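Local coordinates for protein putative TetR-family transcriptional regulator (Syntrophomonas wolfei subsp. wolfei, PDB 3LWJ) that probably binds DNA as a TetR-family transcriptional regulator, using a helix-turn-helix motif near its N-terminus, at residues K28-T33 and D55-L60. Numbering follows the deposited sequence. Where two conformers were deposited one is given.
Sequences KGYYNT and DKEDIL
Tyr30 reaches across to helix 56-79 with the hydroxyl end of its ring, and the first turn of that helix answers with Lys56, Glu57 and Leu60. Tyr30 CG stands anti to the backbone N (chi1 179°), which carries the phenol away from the turn that follows helix 10-28 and brings Tyr30 OH 2.6 Å from Glu57 OE2. That hydrogen bond lies at the edge of the ring but meets the carboxylate from above its plane, the two planes standing 71° apart. Lys56 runs past Tyr30 in the opposite direction, with CD over the rim of one ring face, while Leu60 CD2 comes within 4.1 Å of Tyr30 CE1. Tyr31 points its CB away from the helix, its OH hydrogen-bonded to Ser116, and its ring face lies over Tyr30 CD2. Next along the chain, Asn32 ND2 bonds back to Lys28 O nearly in line with the C=O, whereas Thr33 OG1 meets Gly29 O from above the carbonyl plane. Thr33 O also receives Lys56 NZ at 2.9 Å in the carbonyl plane, and the same ammonium donates to Tyr30 O at 2.7 Å. The bend at chi3 (-68°) brings Lys56 NZ to both carbonyls. An alanine in place of Lys56 would probably leave those carbonyls without this donor and the ring without its CD methylene. Just before Lys56, Asp55 caps the helix, forming a capping box with Asp58 whose return bond is weak. The contact ties the turn between helices 10-28 and 35-42 to the start of helix 56-79, the fourth helix, which follows the three-helix DNA-binding domain typical of TetR regulators.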
ATOM      1  N   LYS A  28     -23.259   0.051   1.090  1.00 33.95           N
ATOM      2  CA  LYS A  28     -23.428   0.181   2.554  1.00 32.84           C
ATOM      3  C   LYS A  28     -22.114   0.149   3.334  1.00 29.96           C
ATOM      4  O   LYS A  28     -22.096   0.520   4.525  1.00 29.39           O
ATOM      5  CB  LYS A  28     -24.314  -0.953   3.104  1.00 34.45           C
ATOM      6  CG  LYS A  28     -25.682  -1.130   2.441  1.00 38.03           C
ATOM      7  CD  LYS A  28     -26.478  -2.268   3.096  1.00 43.45           C
ATOM      8  CE  LYS A  28     -26.543  -2.130   4.625  1.00 46.02           C
ATOM      9  NZ  LYS A  28     -27.620  -2.957   5.268  1.00 49.48           N
ATOM     10  N   GLY A  29     -21.037  -0.307   2.684  1.00 28.42           N
ATOM     11  CA  GLY A  29     -19.766  -0.604   3.369  1.00 28.08           C
ATOM     12  C   GLY A  29     -19.678  -2.076   3.828  1.00 27.71           C
ATOM     13  O   GLY A  29     -20.650  -2.630   4.350  1.00 26.45           O
ATOM     14  N   TYR A  30     -18.510  -2.687   3.633  1.00 24.15           N
ATOM     15  CA  TYR A  30     -18.269  -4.111   3.917  1.00 26.85           C
ATOM     16  C   TYR A  30     -18.728  -4.556   5.320  1.00 26.41           C
ATOM     17  O   TYR A  30     -19.372  -5.593   5.468  1.00 27.64           O
ATOM     18  CB  TYR A  30     -16.773  -4.451   3.713  1.00 26.17           C
ATOM     19  CG  TYR A  30     -16.469  -5.898   4.010  1.00 23.21           C
ATOM     20  CD1 TYR A  30     -16.528  -6.855   3.005  1.00 20.96           C
ATOM     21  CD2 TYR A  30     -16.199  -6.328   5.318  1.00 24.45           C
ATOM     22  CE1 TYR A  30     -16.302  -8.201   3.280  1.00 27.51           C
ATOM     23  CE2 TYR A  30     -15.960  -7.673   5.597  1.00 25.59           C
ATOM     24  CZ  TYR A  30     -16.031  -8.603   4.573  1.00 24.78           C
ATOM     25  OH  TYR A  30     -15.788  -9.953   4.809  1.00 35.50           O
ATOM     26  N   TYR A  31     -18.420  -3.763   6.338  1.00 25.34           N
ATOM     27  CA  TYR A  31     -18.755  -4.118   7.723  1.00 27.43           C
ATOM     28  C   TYR A  31     -20.221  -3.919   8.072  1.00 30.96           C
ATOM     29  O   TYR A  31     -20.802  -4.730   8.845  1.00 32.53           O
ATOM     30  CB  TYR A  31     -17.853  -3.359   8.691  1.00 27.87           C
ATOM     31  CG  TYR A  31     -16.452  -3.905   8.614  1.00 28.43           C
ATOM     32  CD1 TYR A  31     -16.167  -5.186   9.109  1.00 23.46           C
ATOM     33  CD2 TYR A  31     -15.442  -3.198   7.997  1.00 25.37           C
ATOM     34  CE1 TYR A  31     -14.908  -5.714   9.044  1.00 21.26           C
ATOM     35  CE2 TYR A  31     -14.165  -3.724   7.895  1.00 23.19           C
ATOM     36  CZ  TYR A  31     -13.898  -4.985   8.427  1.00 24.59           C
ATOM     37  OH  TYR A  31     -12.632  -5.515   8.347  1.00 21.07           O
ATOM     38  N   ASN A  32     -20.818  -2.879   7.486  1.00 29.41           N
ATOM     39  CA  ASN A  32     -22.265  -2.617   7.617  1.00 28.36           C
ATOM     40  C   ASN A  32     -23.156  -3.591   6.848  1.00 25.78           C
ATOM     41  O   ASN A  32     -24.343  -3.615   7.089  1.00 25.52           O
ATOM     42  CB  ASN A  32     -22.616  -1.199   7.126  1.00 27.71           C
ATOM     43  CG  ASN A  32     -21.904  -0.092   7.910  1.00 27.82           C
ATOM     44  OD1 ASN A  32     -21.832  -0.127   9.130  1.00 25.60           O
ATOM     45  ND2 ASN A  32     -21.395   0.912   7.196  1.00 24.22           N
ATOM     46  N   THR A  33     -22.614  -4.333   5.881  1.00 26.69           N
ATOM     47  CA  THR A  33     -23.405  -5.355   5.155  1.00 27.49           C
ATOM     48  C   THR A  33     -23.503  -6.672   5.955  1.00 29.28           C
ATOM     49  O   THR A  33     -22.478  -7.211   6.376  1.00 25.59           O
ATOM     50  CB  THR A  33     -22.789  -5.693   3.798  1.00 27.70           C
ATOM     51  OG1 THR A  33     -22.623  -4.493   3.045  1.00 28.18           O
ATOM     52  CG2 THR A  33     -23.666  -6.724   3.007  1.00 24.41           C
ATOM     53  N   ASP A  55     -20.253 -17.301   5.694  1.00 30.34           N
ATOM     54  CA  ASP A  55     -20.320 -15.891   6.149  1.00 27.95           C
ATOM     55  C   ASP A  55     -19.757 -14.877   5.095  1.00 28.05           C
ATOM     56  O   ASP A  55     -19.469 -15.280   3.970  1.00 29.18           O
ATOM     57  CB  ASP A  55     -19.644 -15.735   7.535  1.00 25.32           C
ATOM     58  CG  ASP A  55     -18.139 -15.819   7.498  1.00 26.37           C
ATOM     59  OD1 ASP A  55     -17.519 -15.721   6.417  1.00 24.66           O
ATOM     60  OD2 ASP A  55     -17.547 -15.939   8.599  1.00 25.32           O
ATOM     61  N   LYS A  56     -19.622 -13.590   5.442  1.00 24.79           N
ATOM     62  CA  LYS A  56     -19.083 -12.576   4.495  1.00 25.26           C
ATOM     63  C   LYS A  56     -17.634 -12.839   4.066  1.00 24.54           C
ATOM     64  O   LYS A  56     -17.242 -12.560   2.924  1.00 21.11           O
ATOM     65  CB  LYS A  56     -19.121 -11.163   5.072  1.00 23.74           C
ATOM     66  CG  LYS A  56     -20.417 -10.429   4.975  1.00 28.08           C
ATOM     67  CD  LYS A  56     -20.221  -8.975   5.417  1.00 33.90           C
ATOM     68  CE  LYS A  56     -19.921  -8.855   6.916  1.00 32.08           C
ATOM     69  NZ  LYS A  56     -19.813  -7.470   7.411  1.00 23.66           N
ATOM     70  N   GLU A  57     -16.832 -13.327   5.003  1.00 22.27           N
ATOM     71  CA  GLU A  57     -15.435 -13.545   4.730  1.00 22.18           C
ATOM     72  C   GLU A  57     -15.253 -14.663   3.706  1.00 25.32           C
ATOM     73  O   GLU A  57     -14.305 -14.638   2.924  1.00 24.27           O
ATOM     74  CB  GLU A  57     -14.664 -13.846   6.013  1.00 23.05           C
ATOM     75  CG  GLU A  57     -14.427 -12.604   6.865  1.00 22.42           C
ATOM     76  CD  GLU A  57     -15.718 -12.020   7.437  1.00 23.27           C
ATOM     77  OE1 GLU A  57     -16.511 -12.790   8.019  1.00 30.17           O
ATOM     78  OE2 GLU A  57     -15.962 -10.795   7.292  1.00 21.53           O
ATOM     79  N   ASP A  58     -16.147 -15.647   3.715  1.00 25.16           N
ATOM     80  CA  ASP A  58     -16.139 -16.679   2.687  0.50 25.78           C
ATOM     81  C   ASP A  58     -16.425 -16.031   1.333  1.00 26.02           C
ATOM     82  O   ASP A  58     -15.863 -16.432   0.320  1.00 24.80           O
ATOM     83  CB  ASP A  58     -17.162 -17.782   2.998  0.50 27.17           C
ATOM     84  CG  ASP A  58     -16.693 -18.723   4.108  0.50 28.69           C
ATOM     85  OD1 ASP A  58     -15.510 -19.123   4.099  0.50 33.13           O
ATOM     86  OD2 ASP A  58     -17.508 -19.075   4.982  0.50 37.70           O
ATOM     87  N   ILE A  59     -17.298 -15.019   1.322  1.00 24.18           N
ATOM     88  CA  ILE A  59     -17.638 -14.346   0.059  1.00 26.66           C
ATOM     89  C   ILE A  59     -16.431 -13.543  -0.461  1.00 26.59           C
ATOM     90  O   ILE A  59     -16.039 -13.686  -1.624  1.00 23.51           O
ATOM     91  CB  ILE A  59     -18.919 -13.480   0.164  1.00 25.95           C
ATOM     92  CG1 ILE A  59     -20.150 -14.394   0.223  1.00 25.75           C
ATOM     93  CG2 ILE A  59     -19.041 -12.560  -1.037  1.00 21.78           C
ATOM     94  CD1 ILE A  59     -21.379 -13.757   0.759  1.00 22.47           C
ATOM     95  N   LEU A  60     -15.808 -12.774   0.433  1.00 25.78           N
ATOM     96  CA  LEU A  60     -14.626 -11.998   0.114  1.00 26.14           C
ATOM     97  C   LEU A  60     -13.516 -12.924  -0.405  1.00 27.69           C
ATOM     98  O   LEU A  60     -12.934 -12.615  -1.434  1.00 28.21           O
ATOM     99  CB  LEU A  60     -14.172 -11.161   1.339  1.00 26.66           C
ATOM    100  CG  LEU A  60     -12.990 -10.196   1.144  1.00 31.19           C
ATOM    101  CD1 LEU A  60     -13.328  -9.155   0.105  1.00 23.84           C
ATOM    102  CD2 LEU A  60     -12.493  -9.512   2.433  1.00 18.81           C
TER